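Local coordinates for protein piwi (Drosophila melanogaster, PDB 6KR6) that binds 24 to 30 nucleotide piRNAs and, as a Piwi-subfamily argonaute, represses transposable elements, at residues Thr564-Glu569 with Lys763-Tyr769; Thr577-Asp581 with Val780-Lys785; Thr607-Val612 with Leu803-Tyr809; Leu662-Val667 with Ala689-Val693. All blocks are in the same frame, centred on the assembly; numbering follows the deposited sequence.

Contact 1 of 4, residues Thr564-Glu569 with Lys763-Tyr769; sequences TPWMIE and KMCHLYY. With nucleotides of chain B.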
# COMPACT_ATOMS: atom_id res chain seq x y z
N THR A 564 -23.05 -8.20 17.50
CA THR A 564 -21.74 -7.72 17.92
C THR A 564 -21.08 -8.73 18.84
O THR A 564 -21.61 -9.01 19.93
CB THR A 564 -21.88 -6.37 18.62
OG1 THR A 564 -22.70 -5.51 17.82
CG2 THR A 564 -20.53 -5.73 18.81
N PRO A 565 -19.93 -9.31 18.47
CA PRO A 565 -19.27 -10.26 19.37
C PRO A 565 -18.59 -9.59 20.56
O PRO A 565 -18.63 -10.13 21.67
CB PRO A 565 -18.25 -10.96 18.46
CG PRO A 565 -18.72 -10.69 17.08
CD PRO A 565 -19.35 -9.34 17.12
N TRP A 566 -17.96 -8.44 20.35
CA TRP A 566 -17.30 -7.72 21.44
C TRP A 566 -17.24 -6.24 21.10
O TRP A 566 -17.66 -5.81 20.02
CB TRP A 566 -15.90 -8.30 21.71
CG TRP A 566 -14.91 -8.15 20.59
CD1 TRP A 566 -14.22 -7.03 20.25
CD2 TRP A 566 -14.48 -9.17 19.67
NE1 TRP A 566 -13.39 -7.28 19.18
CE2 TRP A 566 -13.53 -8.59 18.81
CE3 TRP A 566 -14.80 -10.52 19.50
CZ2 TRP A 566 -12.91 -9.30 17.79
CZ3 TRP A 566 -14.19 -11.23 18.49
CH2 TRP A 566 -13.25 -10.62 17.64
N MET A 567 -16.72 -5.45 22.04
CA MET A 567 -16.69 -4.00 21.89
C MET A 567 -15.53 -3.45 22.71
O MET A 567 -15.03 -4.10 23.63
CB MET A 567 -18.03 -3.38 22.32
CG MET A 567 -18.14 -1.85 22.31
SD MET A 567 -17.66 -1.03 20.77
CE MET A 567 -18.54 -1.99 19.55
N ILE A 568 -15.10 -2.25 22.35
CA ILE A 568 -14.00 -1.57 23.01
C ILE A 568 -14.58 -0.50 23.93
O ILE A 568 -15.72 -0.05 23.76
CB ILE A 568 -13.03 -0.96 21.97
CG1 ILE A 568 -11.78 -0.38 22.63
CG2 ILE A 568 -13.74 0.11 21.14
CD1 ILE A 568 -11.02 -1.38 23.46
N GLU A 569 -13.81 -0.11 24.94
CA GLU A 569 -14.17 1.02 25.79
C GLU A 569 -14.00 2.31 25.00
O GLU A 569 -12.88 2.69 24.64
CB GLU A 569 -13.31 1.03 27.05
CG GLU A 569 -13.66 -0.06 28.05
CD GLU A 569 -12.76 -0.03 29.27
OE1 GLU A 569 -11.57 0.32 29.12
OE2 GLU A 569 -13.24 -0.34 30.38
N LYS A 763 -7.70 1.99 19.48
CA LYS A 763 -8.95 1.35 19.89
C LYS A 763 -9.70 0.81 18.68
O LYS A 763 -10.11 -0.36 18.66
CB LYS A 763 -9.83 2.34 20.65
CG LYS A 763 -9.44 2.56 22.10
CD LYS A 763 -10.34 3.61 22.74
CE LYS A 763 -9.92 3.93 24.17
NZ LYS A 763 -10.02 2.74 25.06
N MET A 764 -9.89 1.65 17.66
CA MET A 764 -10.60 1.23 16.46
C MET A 764 -9.89 0.09 15.74
O MET A 764 -10.50 -0.59 14.91
CB MET A 764 -10.78 2.41 15.51
CG MET A 764 -11.64 3.54 16.07
SD MET A 764 -13.27 3.01 16.61
CE MET A 764 -13.91 2.27 15.11
N CYS A 765 -8.60 -0.11 16.03
CA CYS A 765 -7.88 -1.27 15.50
C CYS A 765 -8.26 -2.59 16.17
O CYS A 765 -7.77 -3.64 15.75
CB CYS A 765 -6.37 -1.05 15.64
SG CYS A 765 -5.65 -0.05 14.32
N HIS A 766 -9.13 -2.58 17.18
CA HIS A 766 -9.48 -3.78 17.93
C HIS A 766 -10.79 -4.43 17.48
O HIS A 766 -11.20 -5.43 18.07
CB HIS A 766 -9.60 -3.47 19.43
CG HIS A 766 -8.29 -3.24 20.12
ND1 HIS A 766 -7.59 -2.05 20.02
CD2 HIS A 766 -7.55 -4.04 20.93
CE1 HIS A 766 -6.49 -2.13 20.73
NE2 HIS A 766 -6.44 -3.32 21.30
N LEU A 767 -11.45 -3.90 16.45
CA LEU A 767 -12.85 -4.22 16.19
C LEU A 767 -13.07 -4.98 14.88
O LEU A 767 -14.17 -4.94 14.32
CB LEU A 767 -13.69 -2.95 16.20
CG LEU A 767 -13.82 -2.20 17.53
CD1 LEU A 767 -14.37 -0.80 17.30
CD2 LEU A 767 -14.71 -2.98 18.49
N TYR A 768 -12.06 -5.69 14.38
CA TYR A 768 -12.23 -6.54 13.21
C TYR A 768 -12.56 -7.95 13.69
O TYR A 768 -11.69 -8.66 14.20
CB TYR A 768 -10.98 -6.53 12.32
CG TYR A 768 -11.18 -7.27 11.01
CD1 TYR A 768 -12.08 -6.80 10.06
CD2 TYR A 768 -10.47 -8.43 10.73
CE1 TYR A 768 -12.27 -7.47 8.87
CE2 TYR A 768 -10.65 -9.10 9.54
CZ TYR A 768 -11.55 -8.62 8.61
OH TYR A 768 -11.73 -9.29 7.42
N TYR A 769 -13.81 -8.36 13.51
CA TYR A 769 -14.33 -9.55 14.16
C TYR A 769 -13.87 -10.85 13.51
O TYR A 769 -14.03 -11.91 14.13
CB TYR A 769 -15.86 -9.49 14.18
CG TYR A 769 -16.40 -8.35 15.01
CD1 TYR A 769 -15.81 -8.03 16.23
CD2 TYR A 769 -17.47 -7.59 14.58
CE1 TYR A 769 -16.29 -6.99 17.00
CE2 TYR A 769 -17.96 -6.54 15.34
CZ TYR A 769 -17.36 -6.25 16.55
OH TYR A 769 -17.84 -5.21 17.30
P U B 4 -9.68 -12.92 6.57
OP1 U B 4 -10.67 -11.83 6.71
OP2 U B 4 -9.86 -13.96 5.52
O5' U B 4 -8.25 -12.26 6.36
C5' U B 4 -7.62 -11.55 7.43
C4' U B 4 -6.13 -11.76 7.43
O4' U B 4 -5.85 -13.19 7.53
C3' U B 4 -5.40 -11.26 6.19
O3' U B 4 -4.14 -10.70 6.57
C2' U B 4 -5.17 -12.53 5.38
O2' U B 4 -4.07 -12.48 4.50
C1' U B 4 -4.98 -13.57 6.47
N1 U B 4 -5.33 -14.94 6.06
C2 U B 4 -4.68 -16.00 6.66
O2 U B 4 -3.85 -15.85 7.54
N3 U B 4 -5.06 -17.24 6.21
C4 U B 4 -5.99 -17.52 5.23
O4 U B 4 -6.21 -18.70 4.93
C5 U B 4 -6.61 -16.37 4.64
C6 U B 4 -6.27 -15.15 5.06

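Contact 2 of 4, residues Thr577-Asp581 with Val780-Lys785; sequences TIGFD and VCQYAK. With HG (mercury (II) ion), chain G; ZN (zinc ion), chain N.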
# COMPACT_ATOMS: atom_id res chain seq x y z
N THR A 577 -17.48 6.42 12.87
CA THR A 577 -16.20 6.10 12.25
C THR A 577 -16.46 5.53 10.86
O THR A 577 -17.22 4.58 10.71
CB THR A 577 -15.42 5.10 13.09
OG1 THR A 577 -15.47 5.48 14.47
CG2 THR A 577 -13.96 5.06 12.65
N ILE A 578 -15.82 6.12 9.85
CA ILE A 578 -15.99 5.70 8.47
C ILE A 578 -14.68 5.13 7.96
O ILE A 578 -13.60 5.70 8.19
CB ILE A 578 -16.46 6.85 7.57
CG1 ILE A 578 -17.65 7.58 8.17
CG2 ILE A 578 -16.83 6.33 6.19
CD1 ILE A 578 -18.10 8.77 7.34
N GLY A 579 -14.77 4.00 7.27
CA GLY A 579 -13.66 3.46 6.51
C GLY A 579 -14.06 3.34 5.05
O GLY A 579 -15.24 3.19 4.73
N PHE A 580 -13.07 3.41 4.17
CA PHE A 580 -13.33 3.41 2.74
C PHE A 580 -12.12 2.82 2.02
O PHE A 580 -10.99 3.19 2.33
CB PHE A 580 -13.63 4.83 2.23
CG PHE A 580 -13.77 4.92 0.73
CD1 PHE A 580 -14.93 4.49 0.11
CD2 PHE A 580 -12.76 5.47 -0.04
CE1 PHE A 580 -15.07 4.58 -1.26
CE2 PHE A 580 -12.90 5.57 -1.41
CZ PHE A 580 -14.05 5.12 -2.02
N ASP A 581 -12.37 1.91 1.08
CA ASP A 581 -11.27 1.43 0.24
C ASP A 581 -11.80 1.07 -1.14
O ASP A 581 -13.01 1.10 -1.40
CB ASP A 581 -10.53 0.23 0.87
CG ASP A 581 -9.13 0.04 0.28
OD1 ASP A 581 -8.78 0.75 -0.68
OD2 ASP A 581 -8.37 -0.82 0.78
N VAL A 780 -12.83 -0.49 10.49
CA VAL A 780 -13.69 -0.10 9.37
C VAL A 780 -12.93 -0.14 8.06
O VAL A 780 -13.50 -0.50 7.01
CB VAL A 780 -14.31 1.28 9.64
CG1 VAL A 780 -15.30 1.21 10.78
CG2 VAL A 780 -13.22 2.30 9.94
N CYS A 781 -11.64 0.18 8.08
CA CYS A 781 -10.85 0.15 6.85
C CYS A 781 -10.65 -1.28 6.36
O CYS A 781 -10.74 -1.55 5.15
CB CYS A 781 -9.50 0.83 7.08
SG CYS A 781 -8.94 1.92 5.74
N GLN A 782 -10.38 -2.21 7.28
CA GLN A 782 -10.25 -3.61 6.89
C GLN A 782 -11.58 -4.17 6.40
O GLN A 782 -11.61 -4.98 5.46
CB GLN A 782 -9.72 -4.43 8.07
CG GLN A 782 -9.42 -5.88 7.74
CD GLN A 782 -8.06 -6.07 7.09
OE1 GLN A 782 -7.10 -5.37 7.41
NE2 GLN A 782 -7.98 -7.02 6.16
N TYR A 783 -12.69 -3.74 7.01
CA TYR A 783 -14.01 -4.12 6.52
C TYR A 783 -14.22 -3.63 5.09
O TYR A 783 -14.74 -4.36 4.24
CB TYR A 783 -15.09 -3.57 7.44
CG TYR A 783 -15.24 -4.29 8.76
CD1 TYR A 783 -15.27 -5.68 8.83
CD2 TYR A 783 -15.35 -3.57 9.95
CE1 TYR A 783 -15.41 -6.33 10.04
CE2 TYR A 783 -15.49 -4.22 11.17
CZ TYR A 783 -15.52 -5.59 11.20
OH TYR A 783 -15.65 -6.24 12.41
N ALA A 784 -13.85 -2.37 4.83
CA ALA A 784 -14.00 -1.82 3.48
C ALA A 784 -13.15 -2.59 2.48
O ALA A 784 -13.62 -2.88 1.37
CB ALA A 784 -13.64 -0.34 3.47
N LYS A 785 -11.91 -2.92 2.85
CA LYS A 785 -11.07 -3.70 1.94
C LYS A 785 -11.67 -5.07 1.68
O LYS A 785 -11.70 -5.54 0.54
CB LYS A 785 -9.65 -3.83 2.48
CG LYS A 785 -8.64 -4.24 1.42
CD LYS A 785 -7.32 -4.72 2.01
CE LYS A 785 -7.36 -6.21 2.31
NZ LYS A 785 -6.01 -6.73 2.68
HG HG G . -7.83 -0.40 4.79
ZN ZN N . -6.92 0.04 -0.39

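Contact 3 of 4, residues Thr607-Val612 with Leu803-Tyr809; sequences TYFSTV and LEKKFYY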
# COMPACT_ATOMS: atom_id res chain seq x y z
N THR A 607 -23.31 -1.04 15.87
CA THR A 607 -23.49 -1.77 14.63
C THR A 607 -22.85 -0.98 13.50
O THR A 607 -22.37 0.14 13.68
CB THR A 607 -24.97 -2.04 14.33
OG1 THR A 607 -25.74 -1.88 15.52
CG2 THR A 607 -25.16 -3.45 13.80
N TYR A 608 -22.83 -1.58 12.31
CA TYR A 608 -22.12 -1.02 11.18
C TYR A 608 -22.99 -1.06 9.93
O TYR A 608 -23.85 -1.94 9.77
CB TYR A 608 -20.80 -1.76 10.94
CG TYR A 608 -19.83 -1.67 12.10
CD1 TYR A 608 -18.83 -0.71 12.12
CD2 TYR A 608 -19.93 -2.53 13.18
CE1 TYR A 608 -17.94 -0.61 13.18
CE2 TYR A 608 -19.05 -2.45 14.24
CZ TYR A 608 -18.06 -1.49 14.24
OH TYR A 608 -17.18 -1.39 15.29
N PHE A 609 -22.75 -0.10 9.04
CA PHE A 609 -23.49 0.07 7.80
C PHE A 609 -22.49 0.02 6.65
O PHE A 609 -21.48 0.73 6.68
CB PHE A 609 -24.26 1.39 7.81
CG PHE A 609 -24.83 1.79 6.49
CD1 PHE A 609 -26.09 1.36 6.11
CD2 PHE A 609 -24.13 2.63 5.64
CE1 PHE A 609 -26.63 1.75 4.89
CE2 PHE A 609 -24.66 3.02 4.43
CZ PHE A 609 -25.91 2.57 4.05
N SER A 610 -22.76 -0.82 5.65
CA SER A 610 -21.79 -1.09 4.59
C SER A 610 -22.43 -0.93 3.22
O SER A 610 -23.46 -1.54 2.94
CB SER A 610 -21.21 -2.49 4.74
OG SER A 610 -22.24 -3.45 4.93
N THR A 611 -21.80 -0.11 2.37
CA THR A 611 -22.24 0.06 0.99
C THR A 611 -21.06 -0.13 0.05
O THR A 611 -19.90 0.04 0.43
CB THR A 611 -22.86 1.45 0.75
OG1 THR A 611 -23.55 1.88 1.93
CG2 THR A 611 -23.83 1.41 -0.41
N VAL A 612 -21.37 -0.50 -1.19
CA VAL A 612 -20.39 -0.56 -2.27
C VAL A 612 -20.98 0.13 -3.48
O VAL A 612 -22.20 0.19 -3.66
CB VAL A 612 -19.99 -2.01 -2.63
CG1 VAL A 612 -18.47 -2.12 -2.76
CG2 VAL A 612 -20.53 -3.00 -1.61
N LEU A 803 -28.90 -6.00 3.07
CA LEU A 803 -27.82 -6.44 3.94
C LEU A 803 -26.98 -5.28 4.47
O LEU A 803 -25.83 -5.49 4.87
CB LEU A 803 -26.93 -7.43 3.20
CG LEU A 803 -27.69 -8.50 2.40
CD1 LEU A 803 -26.77 -9.23 1.43
CD2 LEU A 803 -28.35 -9.48 3.36
N GLU A 804 -27.54 -4.06 4.49
CA GLU A 804 -26.75 -2.88 4.83
C GLU A 804 -26.19 -2.95 6.25
O GLU A 804 -25.13 -2.38 6.53
CB GLU A 804 -27.60 -1.62 4.67
CG GLU A 804 -27.79 -1.16 3.24
CD GLU A 804 -28.76 0.00 3.12
OE1 GLU A 804 -28.65 0.78 2.14
OE2 GLU A 804 -29.63 0.15 4.00
N LYS A 805 -26.89 -3.63 7.16
CA LYS A 805 -26.51 -3.64 8.57
C LYS A 805 -25.86 -4.95 9.00
O LYS A 805 -25.67 -5.17 10.20
CB LYS A 805 -27.74 -3.37 9.44
CG LYS A 805 -28.29 -1.96 9.33
CD LYS A 805 -27.33 -0.95 9.93
CE LYS A 805 -26.91 -1.35 11.33
NZ LYS A 805 -28.08 -1.65 12.20
N LYS A 806 -25.49 -5.81 8.06
CA LYS A 806 -24.94 -7.12 8.37
C LYS A 806 -23.53 -7.24 7.81
O LYS A 806 -23.19 -6.61 6.81
CB LYS A 806 -25.83 -8.23 7.81
CG LYS A 806 -27.29 -8.11 8.23
CD LYS A 806 -28.14 -9.22 7.65
CE LYS A 806 -29.57 -9.13 8.16
NZ LYS A 806 -30.42 -10.25 7.67
N PHE A 807 -22.71 -8.05 8.48
CA PHE A 807 -21.35 -8.32 8.04
C PHE A 807 -21.31 -9.48 7.05
O PHE A 807 -20.54 -10.43 7.20
CB PHE A 807 -20.45 -8.61 9.24
CG PHE A 807 -19.99 -7.38 9.95
CD1 PHE A 807 -19.19 -6.45 9.31
CD2 PHE A 807 -20.32 -7.16 11.28
CE1 PHE A 807 -18.75 -5.32 9.97
CE2 PHE A 807 -19.88 -6.04 11.94
CZ PHE A 807 -19.09 -5.11 11.28
N TYR A 808 -22.15 -9.40 6.01
CA TYR A 808 -22.31 -10.51 5.07
C TYR A 808 -21.01 -10.83 4.34
O TYR A 808 -20.80 -11.97 3.93
CB TYR A 808 -23.42 -10.19 4.08
CG TYR A 808 -23.24 -8.90 3.30
CD1 TYR A 808 -23.48 -7.66 3.89
CD2 TYR A 808 -22.85 -8.92 1.96
CE1 TYR A 808 -23.32 -6.48 3.18
CE2 TYR A 808 -22.70 -7.74 1.25
CZ TYR A 808 -22.93 -6.53 1.86
OH TYR A 808 -22.77 -5.36 1.15
N TYR A 809 -20.13 -9.84 4.17
CA TYR A 809 -18.94 -9.99 3.36
C TYR A 809 -17.76 -10.60 4.12
O TYR A 809 -16.67 -10.71 3.54
CB TYR A 809 -18.53 -8.64 2.78
CG TYR A 809 -18.62 -7.50 3.78
CD1 TYR A 809 -17.53 -7.16 4.57
CD2 TYR A 809 -19.79 -6.77 3.92
CE1 TYR A 809 -17.61 -6.12 5.48
CE2 TYR A 809 -19.88 -5.74 4.83
CZ TYR A 809 -18.78 -5.42 5.61
OH TYR A 809 -18.87 -4.38 6.52

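Contact 4 of 4, residues Leu662-Val667 with Ala689-Val693; sequences LFEFEV and AYIVV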
# COMPACT_ATOMS: atom_id res chain seq x y z
N LEU A 662 -5.66 14.42 -3.58
CA LEU A 662 -6.73 13.80 -2.82
C LEU A 662 -7.18 14.70 -1.68
O LEU A 662 -8.38 14.78 -1.40
CB LEU A 662 -6.32 12.40 -2.32
CG LEU A 662 -5.52 12.00 -1.07
CD1 LEU A 662 -6.25 12.28 0.23
CD2 LEU A 662 -5.20 10.52 -1.17
N PHE A 663 -6.25 15.41 -1.03
CA PHE A 663 -6.64 16.41 -0.04
C PHE A 663 -7.68 17.33 -0.66
O PHE A 663 -8.84 17.32 -0.25
CB PHE A 663 -5.46 17.24 0.46
CG PHE A 663 -5.85 18.35 1.42
CD1 PHE A 663 -6.28 19.59 0.95
CD2 PHE A 663 -5.79 18.15 2.79
CE1 PHE A 663 -6.64 20.59 1.83
CE2 PHE A 663 -6.15 19.15 3.67
CZ PHE A 663 -6.58 20.38 3.19
N GLU A 664 -7.26 18.13 -1.65
CA GLU A 664 -8.15 19.09 -2.28
C GLU A 664 -9.49 18.45 -2.60
O GLU A 664 -10.49 18.73 -1.93
CB GLU A 664 -7.52 19.67 -3.54
CG GLU A 664 -7.05 21.11 -3.39
CD GLU A 664 -8.18 22.05 -2.99
OE1 GLU A 664 -9.28 21.95 -3.58
OE2 GLU A 664 -7.97 22.89 -2.08
N PHE A 665 -9.51 17.53 -3.56
CA PHE A 665 -10.78 16.99 -4.04
C PHE A 665 -11.59 16.38 -2.90
O PHE A 665 -12.66 16.88 -2.54
CB PHE A 665 -10.54 15.98 -5.16
CG PHE A 665 -10.42 16.62 -6.51
CD1 PHE A 665 -9.47 17.61 -6.75
CD2 PHE A 665 -11.25 16.24 -7.55
CE1 PHE A 665 -9.36 18.20 -7.99
CE2 PHE A 665 -11.14 16.83 -8.80
CZ PHE A 665 -10.20 17.81 -9.02
N GLU A 666 -11.08 15.29 -2.30
CA GLU A 666 -11.86 14.55 -1.32
C GLU A 666 -12.25 15.42 -0.13
O GLU A 666 -13.43 15.56 0.18
CB GLU A 666 -11.07 13.32 -0.85
CG GLU A 666 -10.73 12.35 -1.96
CD GLU A 666 -11.04 10.91 -1.59
OE1 GLU A 666 -11.24 10.09 -2.52
OE2 GLU A 666 -11.10 10.61 -0.39
N VAL A 667 -11.26 16.01 0.56
CA VAL A 667 -11.56 16.72 1.80
C VAL A 667 -12.43 17.95 1.54
O VAL A 667 -13.36 18.23 2.30
CB VAL A 667 -10.25 17.10 2.52
CG1 VAL A 667 -10.56 17.71 3.88
CG2 VAL A 667 -9.36 15.87 2.68
N ALA A 689 -12.50 14.55 11.32
CA ALA A 689 -11.10 14.14 11.22
C ALA A 689 -10.96 13.29 9.97
O ALA A 689 -11.64 12.26 9.83
CB ALA A 689 -10.65 13.37 12.46
N TYR A 690 -10.08 13.71 9.06
CA TYR A 690 -9.83 13.00 7.81
C TYR A 690 -8.40 12.47 7.86
O TYR A 690 -7.45 13.26 7.83
CB TYR A 690 -10.05 13.91 6.61
CG TYR A 690 -10.01 13.19 5.28
CD1 TYR A 690 -8.81 12.98 4.61
CD2 TYR A 690 -11.18 12.72 4.69
CE1 TYR A 690 -8.77 12.33 3.39
CE2 TYR A 690 -11.15 12.06 3.47
CZ TYR A 690 -9.95 11.87 2.83
OH TYR A 690 -9.91 11.22 1.62
N ILE A 691 -8.25 11.15 7.94
CA ILE A 691 -6.96 10.51 8.11
C ILE A 691 -6.73 9.56 6.94
O ILE A 691 -7.60 8.76 6.60
CB ILE A 691 -6.88 9.75 9.44
CG1 ILE A 691 -7.30 10.66 10.59
CG2 ILE A 691 -5.48 9.22 9.67
CD1 ILE A 691 -7.38 9.95 11.92
N VAL A 692 -5.55 9.66 6.33
CA VAL A 692 -5.15 8.77 5.24
C VAL A 692 -4.29 7.67 5.83
O VAL A 692 -3.25 7.94 6.45
CB VAL A 692 -4.40 9.54 4.14
CG1 VAL A 692 -4.05 8.60 3.00
CG2 VAL A 692 -5.24 10.70 3.64
N VAL A 693 -4.71 6.42 5.63
CA VAL A 693 -4.05 5.26 6.22
C VAL A 693 -3.17 4.61 5.16
O VAL A 693 -3.68 4.17 4.11
CB VAL A 693 -5.08 4.26 6.78
CG1 VAL A 693 -4.41 2.94 7.12
CG2 VAL A 693 -5.76 4.85 8.00

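Contact 1 of 4, residues Thr564-Glu569 with Lys763-Tyr769
Trp566 and Tyr769 hold each other through two kinds of contact. Among the polar bonds, Tyr769 OH donates to Trp566 O (2.8 Å), while the indole reaches the other way: Trp566 NE1 gives its N-H to His766 O at 3.1 Å, nearly straight (167°), with the acceptor close to the ring plane. At the far end of the segment, Lys763 NZ donates a hydrogen bond to Glu569 O at 2.9 Å; the same ammonium also bonds Gln408, and the Glu569 carboxylate turns to Lys416.

The aromatic contacts are face-directed. The edge of Tyr769 points at one face of Trp566 in a T-shaped pair, centroids 4.9 Å apart and planes at 89°. Pro565 CD then lies over the centre of the Tyr769 ring, 3.5 Å from its centroid, a CH-pi contact. Trp566 CG sits between its backbone N and carbonyl carbon (chi1 64°), which swings the indole across to meet the 766-769 backbone.

Apolar packing fills the middle: Ile568 CG1 meets Lys763 CG (3.8 Å), and Ile568 CG2 meets Leu767 CD1.

A leucine in place of Trp566 would probably leave His766 O without its N-H and Tyr769 without the face it abuts. The side-chain donors that cross the contact all go to backbone carbonyls, which probably fixes the course of 766-769, while Tyr768, packed on helix 779-795, donates its OH to OP1 of U4 of chain B (2.8 Å).

Contact 2 of 4, residues Thr577-Asp581 with Val780-Lys785
Val780 opens the helix side of this contact by pressing its CG2 methyl onto the strand backbone, 3.5 Å from Gly579 N. A chi1 of -68° puts CG1 anti to the carbonyl carbon and leaves CG2 between the backbone N and the carbonyl carbon, facing the strand, where it also meets Thr577 CG2 at 3.9 Å. Gly579 makes room for this: a CB there would run into the backbone of Val780 and Cys781. With the strand stripped to its main chain at this point, the two short axes approach to 6.2 Å, running roughly the same way at 35°.

Asp581 is the other heavily covered residue, and it marks the probable active site of the RNase H-like Piwi domain. Its carboxylate takes the zinc ion through both oxygens, Asp581 OD1 at 2.0 Å, and Asp652 supplies the remaining protein ligand. The aliphatic part of Lys785 runs alongside it, with CG 3.5 Å from Asp581 OD2, while the ammonium goes on to a phosphate of the bound RNA.

Ala784 lies on the strand backbone one helical turn on from Val780, its CB 3.5 Å from Asp581 N. Cys781 SG binds a mercury ion together with Asp652.

Strand 575-584 runs between 592-599, antiparallel, and 646-652, parallel. Helix 779-795 covers one face of these strands, Ala784 reaching Ile597 on 592-599; Phe580, pointing away from that helix, packs against Leu625 and Met628 of helix 625-640.

Contact 3 of 4, residues Thr607-Val612 with Leu803-Tyr809
Ser610 N and Glu804 O make the central bond of this contact, 3.0 Å long with an N-H...O angle of 150°, the N-H arriving in the carbonyl plane of Glu804; Ser610 OG adds a weak bond to the same oxygen. Around this point the strand backbone and the tail graze each other, Phe609 CA directing its hydrogen to Glu804 O and Lys805 CA its own to Tyr608 O.

Side chains come next. Phe609 CG is anti to the backbone N (chi1 169°), which lays the ring beside Glu804, the two pointing the same way. The carboxylate stands at the ring edge, Phe609 CE1 3.3 Å from Glu804 CD, its plane turned 64° from the ring. Tyr608 CD2 touches Phe807 CZ obliquely. The sharply bent chain of Lys805 brings CE to Thr607 CB at 3.6 Å, and its ammonium pairs with Glu639. Tyr809 turns its ring edge to Ser610 OG.

Further out, the type I turn from Leu803 to Lys806 presents the Glu804 carbonyl, and Ala632 and Gln635 of helix 625-640 back Phe609. An alanine in place of Phe609 would probably open a gap between that helix and the strand and leave the Glu804 side chain with little but its weak, long ion pair to Lys631. One firm backbone bond inside aromatic packing thus fastens the C-terminal tail to the RNase H-like sheet, just before Leu810, a zinc ligand.

Contact 4 of 4, residues Leu662-Val667 with Ala689-Val693
The Glu666 carboxylate is shared between two partners, one per oxygen: Arg651 makes a salt bridge to OE1, and across the contact Tyr690 OH donates to Glu666 OE2, at a modelled 2.4 Å that is very short and doubtful in its exact value. Helix 659-680 and strand 687-695 belong to the RNase H-like fold of the Piwi domain: the helix connects strand 646-652 to its parallel neighbour 687-695, and this contact lays the helix on the face of that second strand, the segments running at 132°.

Tyr690 does most of the work. With CG anti to the backbone N (chi1 -171°), its ring projects from the strand to the helix, so that OE2 meets it near the ring plane at the hydroxyl end. Val667 CG2 covers one face, 3.7 Å from the ring centroid and 17° off the normal, a CH-pi contact. The ring also meets Phe649 of strand 646-652 at a shallow angle. Arg651 comes from that same strand, and its charge is likely to keep Glu666 ionised.

One turn back along the helix, Leu662 reaches the ring edge and then the next inward-facing residue of the strand: its CD1 lies 3.9 Å from Val692 CG2.

All four contacts are largely buried, though contacts 3 and 4 keep several partly exposed residues. Contacts 2, 3 and 4 reach the same RNase H-like strands, contacts 2 and 4 through a helix and contact 3 through an irregular tail; contact 1 joins the short strand 567-568 and its flanks to the end of helix 754-764 and the turn after it. The chemistry follows place: contact 2, nearest the chain centre, is backbone packing ending in metal ligands, contact 1 is aromatic with carbonyl acceptors, contact 3 turns on one backbone bond, and contact 4 on a carboxylate shared by a phenol and an arginine. Tyr783 of contact 2 probably bonds Leu767 O of contact 1 and packs on Phe807 of contact 3.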